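Beta-agarase (Persicobacter, PDB 6AII) probably hydrolyses beta-1,4 linkages in agarose as a GH16 family glycoside hydrolase, releasing neoagarobiose. Local coordinates at residues A170-L175 with W203-G208; F131-W136 with C149-G154. One frame throughout, in Å; residues are numbered along the deposited sequence.

Interaction 1 of 2, residues A170-L175 with W203-G208; sequences AKHIHL and WYYENG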
loop_
_atom_site.group_PDB
_atom_site.type_symbol
_atom_site.label_atom_id
_atom_site.label_comp_id
_atom_site.label_asym_id
_atom_site.label_seq_id
_atom_site.Cartn_x
_atom_site.Cartn_y
_atom_site.Cartn_z
ATOM N N ALA A 170 0.385 -5.003 13.863
ATOM C CA ALA A 170 -0.755 -4.103 13.662
ATOM C C ALA A 170 -0.320 -2.663 13.925
ATOM O O ALA A 170 -0.978 -1.747 13.428
ATOM C CB ALA A 170 -1.902 -4.492 14.595
ATOM N N LYS A 171 0.687 -2.413 14.725
ATOM C CA LYS A 171 0.948 -1.046 15.091
ATOM C C LYS A 171 1.728 -0.280 14.013
ATOM O O LYS A 171 1.833 0.945 14.076
ATOM C CB LYS A 171 1.666 -0.969 16.425
ATOM C CG LYS A 171 3.121 -1.373 16.399
ATOM C CD LYS A 171 3.671 -1.446 17.835
ATOM C CE LYS A 171 5.118 -1.852 17.883
ATOM N NZ LYS A 171 5.548 -1.799 19.318
ATOM N N HIS A 172 2.283 -0.997 13.050
ATOM C CA HIS A 172 3.194 -0.411 12.089
ATOM C C HIS A 172 2.501 -0.070 10.761
ATOM O O HIS A 172 1.394 -0.529 10.397
ATOM C CB HIS A 172 4.339 -1.342 11.783
ATOM C CG HIS A 172 5.275 -1.582 12.869
ATOM N ND1 HIS A 172 5.090 -2.623 13.746
ATOM C CD2 HIS A 172 6.344 -0.935 13.299
ATOM C CE1 HIS A 172 6.017 -2.573 14.627
ATOM N NE2 HIS A 172 6.833 -1.573 14.381
ATOM N N ILE A 173 3.130 0.870 10.095
ATOM C CA ILE A 173 2.933 1.103 8.629
ATOM C C ILE A 173 4.329 1.020 8.015
ATOM O O ILE A 173 5.191 1.834 8.324
ATOM C CB ILE A 173 2.217 2.419 8.316
ATOM C CG1 ILE A 173 0.789 2.463 8.861
ATOM C CG2 ILE A 173 2.159 2.641 6.790
ATOM C CD1 ILE A 173 0.155 3.844 8.840
ATOM N N HIS A 174 4.506 0.110 7.072
ATOM C CA HIS A 174 5.752 0.006 6.336
ATOM C C HIS A 174 5.843 1.078 5.251
ATOM O O HIS A 174 4.941 1.161 4.475
ATOM C CB HIS A 174 5.855 -1.392 5.732
ATOM C CG HIS A 174 7.202 -1.721 5.179
ATOM N ND1 HIS A 174 7.361 -2.379 3.949
ATOM C CD2 HIS A 174 8.446 -1.500 5.672
ATOM C CE1 HIS A 174 8.669 -2.579 3.755
ATOM N NE2 HIS A 174 9.337 -2.106 4.796
ATOM N N LEU A 175 6.898 1.924 5.277
ATOM C CA LEU A 175 7.112 3.008 4.320
ATOM C C LEU A 175 8.415 2.641 3.591
ATOM O O LEU A 175 9.481 2.690 4.213
ATOM C CB LEU A 175 7.262 4.357 5.045
ATOM C CG LEU A 175 6.135 4.704 5.996
ATOM C CD1 LEU A 175 6.505 5.995 6.748
ATOM C CD2 LEU A 175 4.792 4.848 5.232
ATOM N N TRP A 203 9.770 0.907 9.345
ATOM C CA TRP A 203 8.537 0.399 9.890
ATOM C C TRP A 203 8.022 1.452 10.895
ATOM O O TRP A 203 8.461 1.568 12.049
ATOM C CB TRP A 203 8.761 -0.938 10.578
ATOM C CG TRP A 203 8.963 -2.079 9.619
ATOM C CD1 TRP A 203 10.129 -2.532 9.054
ATOM C CD2 TRP A 203 7.923 -2.853 9.029
ATOM N NE1 TRP A 203 9.879 -3.557 8.191
ATOM C CE2 TRP A 203 8.526 -3.787 8.159
ATOM C CE3 TRP A 203 6.527 -2.827 9.134
ATOM C CZ2 TRP A 203 7.781 -4.673 7.419
ATOM C CZ3 TRP A 203 5.783 -3.709 8.384
ATOM C CH2 TRP A 203 6.416 -4.648 7.562
ATOM N N TYR A 204 7.218 2.328 10.341
ATOM C CA TYR A 204 6.679 3.491 11.114
ATOM C C TYR A 204 5.698 3.019 12.174
ATOM O O TYR A 204 4.792 2.203 11.933
ATOM C CB TYR A 204 5.928 4.430 10.161
ATOM C CG TYR A 204 5.363 5.651 10.850
ATOM C CD1 TYR A 204 6.174 6.721 11.055
ATOM C CD2 TYR A 204 4.085 5.635 11.367
ATOM C CE1 TYR A 204 5.723 7.841 11.742
ATOM C CE2 TYR A 204 3.590 6.762 12.009
ATOM C CZ TYR A 204 4.428 7.843 12.187
ATOM O OH TYR A 204 4.017 8.925 12.924
ATOM N N TYR A 205 5.822 3.590 13.390
ATOM C CA TYR A 205 4.776 3.405 14.419
ATOM C C TYR A 205 4.881 4.590 15.396
ATOM O O TYR A 205 5.794 5.378 15.293
ATOM C CB TYR A 205 4.789 2.044 15.141
ATOM C CG TYR A 205 5.905 1.863 16.138
ATOM C CD1 TYR A 205 7.193 1.569 15.718
ATOM C CD2 TYR A 205 5.628 1.961 17.493
ATOM C CE1 TYR A 205 8.231 1.411 16.635
ATOM C CE2 TYR A 205 6.647 1.749 18.419
ATOM C CZ TYR A 205 7.912 1.424 17.982
ATOM O OH TYR A 205 8.978 1.255 18.853
ATOM N N GLU A 206 3.861 4.734 16.215
ATOM C CA GLU A 206 3.759 5.809 17.222
ATOM C C GLU A 206 3.512 5.167 18.573
ATOM O O GLU A 206 2.604 4.314 18.728
ATOM C CB GLU A 206 2.608 6.727 16.862
ATOM C CG GLU A 206 2.866 7.492 15.605
ATOM C CD GLU A 206 1.665 8.319 15.176
ATOM O OE1 GLU A 206 0.706 8.394 15.953
ATOM O OE2 GLU A 206 1.690 8.850 14.067
ATOM N N ASN A 207 4.343 5.557 19.564
ATOM C CA ASN A 207 4.121 5.118 20.911
ATOM C C ASN A 207 2.674 5.380 21.338
ATOM O O ASN A 207 2.194 6.537 21.159
ATOM C CB ASN A 207 5.064 5.867 21.874
ATOM C CG ASN A 207 4.879 5.525 23.348
ATOM O OD1 ASN A 207 3.884 5.886 24.041
ATOM N ND2 ASN A 207 5.812 4.730 23.821
ATOM N N GLY A 208 1.983 4.344 21.827
ATOM C CA GLY A 208 0.633 4.422 22.298
ATOM C C GLY A 208 -0.410 3.936 21.327
ATOM O O GLY A 208 -1.536 3.630 21.734
HETATM O O HOH W 1 1.571 2.908 15.995
#
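A short antiparallel pairing joins strand 203-204 to the start of strand 173-181, with Ile173 and Tyr204 as its hydrogen-bonded pair. Ile173 N donates to Tyr204 O at 2.8 Å and Tyr204 N to Ile173 O at 2.9 Å. In the next pair, His174 turns its CG away from the backbone N (chi1 -169°), which lays the imidazole across the Trp203 six-membered ring in an offset stack, planes 21° apart. His174 CD2 lies 3.4 Å from Trp203 CE2, CB over the same face, and ND1 is hydrogen-bonded to Glu150 OE1. The six-membered ring also points its edge at the His172 ring face, offset, with Trp203 CE3 3.7 Å from His172 CB. Replacing Trp203 by an alanine removes the indole and would probably leave His174 unstacked, held by Glu150, with a gap beside His172. The sheet's other side faces the second sheet of the GH16 beta-sandwich: Leu175 CD1 packs 3.8 Å from Tyr204 CB, and both residues touch Val238. The aromatic cluster continues through His172, whose ND1 is hydrogen-bonded to Trp168 O, to the obliquely turned ring of Tyr205. Lys171, extended beyond CG, runs along that ring: its CE stands over the face, 4.0 Å from the Tyr205 ring centroid, and NZ makes an off-centre cation-pi contact. One water bridges Lys171 O and Glu206 N.

Interaction 2 of 2, residues F131-W136 with C149-G154; sequences FANNVW and CENYGG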
loop_
_atom_site.group_PDB
_atom_site.type_symbol
_atom_site.label_atom_id
_atom_site.label_comp_id
_atom_site.label_asym_id
_atom_site.label_seq_id
_atom_site.Cartn_x
_atom_site.Cartn_y
_atom_site.Cartn_z
ATOM N N PHE A 131 -4.963 -9.341 8.492
ATOM C CA PHE A 131 -4.443 -9.557 7.153
ATOM C C PHE A 131 -3.781 -8.273 6.678
ATOM O O PHE A 131 -4.019 -7.202 7.273
ATOM C CB PHE A 131 -5.532 -10.052 6.181
ATOM C CG PHE A 131 -6.801 -9.281 5.973
ATOM C CD1 PHE A 131 -6.802 -8.019 5.389
ATOM C CD2 PHE A 131 -8.018 -9.808 6.395
ATOM C CE1 PHE A 131 -7.987 -7.311 5.217
ATOM C CE2 PHE A 131 -9.201 -9.127 6.179
ATOM C CZ PHE A 131 -9.184 -7.872 5.617
ATOM N N ALA A 132 -3.051 -8.364 5.589
ATOM C CA ALA A 132 -2.319 -7.222 5.017
ATOM C C ALA A 132 -3.266 -6.319 4.243
ATOM O O ALA A 132 -4.144 -6.797 3.532
ATOM C CB ALA A 132 -1.207 -7.662 4.123
ATOM N N ASN A 133 -3.098 -4.999 4.483
ATOM C CA ASN A 133 -3.832 -3.945 3.824
ATOM C C ASN A 133 -2.765 -3.079 3.130
ATOM O O ASN A 133 -1.984 -2.430 3.802
ATOM C CB ASN A 133 -4.620 -3.118 4.829
ATOM C CG ASN A 133 -5.720 -3.843 5.556
ATOM O OD1 ASN A 133 -6.877 -3.393 5.391
ATOM N ND2 ASN A 133 -5.382 -4.832 6.427
ATOM N N ASN A 134 -2.723 -3.091 1.785
ATOM C CA ASN A 134 -1.576 -2.576 1.053
ATOM C C ASN A 134 -2.004 -1.487 0.036
ATOM O O ASN A 134 -3.009 -1.619 -0.616
ATOM C CB ASN A 134 -0.914 -3.674 0.242
ATOM C CG ASN A 134 -0.315 -4.786 1.077
ATOM O OD1 ASN A 134 0.200 -4.575 2.179
ATOM N ND2 ASN A 134 -0.385 -5.981 0.489
ATOM N N VAL A 135 -1.189 -0.469 -0.056
ATOM C CA VAL A 135 -1.281 0.589 -1.061
ATOM C C VAL A 135 0.142 0.757 -1.622
ATOM O O VAL A 135 1.072 1.088 -0.890
ATOM C CB VAL A 135 -1.785 1.925 -0.499
ATOM C CG1 VAL A 135 -1.967 2.921 -1.634
ATOM C CG2 VAL A 135 -3.069 1.781 0.272
ATOM N N TRP A 136 0.320 0.478 -2.913
ATOM C CA TRP A 136 1.667 0.452 -3.440
ATOM C C TRP A 136 1.635 0.692 -4.944
ATOM O O TRP A 136 0.586 0.727 -5.518
ATOM C CB TRP A 136 2.410 -0.823 -3.066
ATOM C CG TRP A 136 1.745 -2.105 -3.463
ATOM C CD1 TRP A 136 0.581 -2.641 -2.975
ATOM C CD2 TRP A 136 2.231 -3.038 -4.432
ATOM N NE1 TRP A 136 0.321 -3.861 -3.546
ATOM C CE2 TRP A 136 1.321 -4.110 -4.452
ATOM C CE3 TRP A 136 3.348 -3.018 -5.276
ATOM C CZ2 TRP A 136 1.538 -5.227 -5.242
ATOM C CZ3 TRP A 136 3.548 -4.125 -6.063
ATOM C CH2 TRP A 136 2.608 -5.165 -6.094
ATOM N N CYS A 149 1.913 2.159 1.730
ATOM C CA CYS A 149 1.434 1.605 3.021
ATOM C C CYS A 149 1.436 0.078 2.921
ATOM O O CYS A 149 0.783 -0.448 2.030
ATOM C CB CYS A 149 0.020 2.077 3.294
ATOM S SG CYS A 149 -0.821 1.195 4.681
ATOM N N GLU A 150 2.146 -0.614 3.809
ATOM C CA GLU A 150 1.898 -2.004 4.070
ATOM C C GLU A 150 1.602 -2.092 5.559
ATOM O O GLU A 150 2.386 -1.635 6.390
ATOM C CB GLU A 150 3.045 -2.983 3.725
ATOM C CG GLU A 150 3.514 -2.846 2.315
ATOM C CD GLU A 150 4.653 -3.828 2.048
ATOM O OE1 GLU A 150 5.781 -3.321 2.010
ATOM O OE2 GLU A 150 4.403 -5.094 1.983
ATOM N N ASN A 151 0.427 -2.577 5.873
ATOM C CA ASN A 151 -0.052 -2.618 7.238
ATOM C C ASN A 151 -0.800 -3.921 7.439
ATOM O O ASN A 151 -1.291 -4.473 6.430
ATOM C CB ASN A 151 -0.962 -1.410 7.471
ATOM C CG ASN A 151 -1.806 -1.516 8.725
ATOM O OD1 ASN A 151 -2.874 -2.104 8.643
ATOM N ND2 ASN A 151 -1.209 -1.195 9.840
ATOM N N TYR A 152 -0.811 -4.417 8.655
ATOM C CA TYR A 152 -1.302 -5.738 8.906
ATOM C C TYR A 152 -2.579 -5.792 9.711
ATOM O O TYR A 152 -2.904 -6.843 10.333
ATOM C CB TYR A 152 -0.136 -6.513 9.539
ATOM C CG TYR A 152 0.956 -6.689 8.518
ATOM C CD1 TYR A 152 0.861 -7.678 7.537
ATOM C CD2 TYR A 152 1.965 -5.766 8.419
ATOM C CE1 TYR A 152 1.832 -7.794 6.553
ATOM C CE2 TYR A 152 2.931 -5.855 7.436
ATOM C CZ TYR A 152 2.848 -6.868 6.497
ATOM O OH TYR A 152 3.750 -6.922 5.472
ATOM N N GLY A 153 -3.375 -4.739 9.778
ATOM C CA GLY A 153 -4.742 -4.814 10.222
ATOM C C GLY A 153 -4.887 -4.689 11.747
ATOM O O GLY A 153 -4.219 -3.873 12.420
ATOM N N GLY A 154 -5.777 -5.500 12.266
ATOM C CA GLY A 154 -6.194 -5.395 13.649
ATOM C C GLY A 154 -5.622 -6.477 14.539
ATOM O O GLY A 154 -4.796 -7.269 14.123
HETATM O O HOH W 2 2.242 -6.356 2.920
#
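Asn134 and Glu150 face each other as a non-hydrogen-bonded pair in the hairpin of strands 132-139 and 144-151, whose short segments run antiparallel at 173°. Hydrogen-bonded pairs flank them: Asn133 N reaches Asn151 O at 2.7 Å, and Val135 N reaches Cys149 O at 2.9 Å, each answered by a bond in the reverse direction. The Glu150 side chain starts with CB 3.6 Å from Asn134 OD1. CG lies beside the backbone N (chi1 -54°) and keeps within 3.7 Å of the same Asn134 OD1, so the amide oxygen rests against the aliphatic stem. At the tip the carboxylate plane is turned 70° from the Asn134 amide. Glu150 OE2 accepts a hydrogen bond from a water at 2.7 Å; that water also donates to Asn134 OD1, 2.8 Å away, and is hydrogen-bonded to Tyr152 OH, while Glu150 OE1 is hydrogen-bonded to His174 ND1. Glu145, Asp147 and Glu150 match the ExDxxE signature of GH16 enzymes, in which the last glutamate probably serves as general acid/base; the water and His174 would then help position it. On the reverse face, beside Val135 and Cys149, Asn151 OD1 accepts a hydrogen bond from Gly153 N at 2.9 Å, closing an Asx turn, while its ND2 is hydrogen-bonded to His172 O. Gly153 has positive phi, and a CB there would come 3.0 Å from Phe131 O. Strand 132-139 lies between strand 144-151 and strand 280-287, to which Ala132, Asn134 and Trp136 bond through their backbones. Strand 173-181 takes the far side of strand 144-151, and Met313 of strand 312-325, in the other sheet, packs against Asn133 and Val135.

The two contacts are successive parts of one sheet: strand 144-151 of interaction 2 is the neighbour of strand 173-181 of interaction 1. Interaction 2 is centred about 6 Å from the centre of the chain and is a regular hairpin, held by four backbone bonds with small and amide side chains between the sheets. Interaction 1, also largely buried, is centred about 14 Å out; it has two backbone bonds and relies on stacked rings and a lysine, with Trp203 and Tyr205 partly exposed. Two probable hydrogen bonds join them, one from His174 to Glu150 and one from Asn151 to the His172 carbonyl. Through His174, a member of the aromatic cluster, interaction 1 reaches the putative catalytic Glu150.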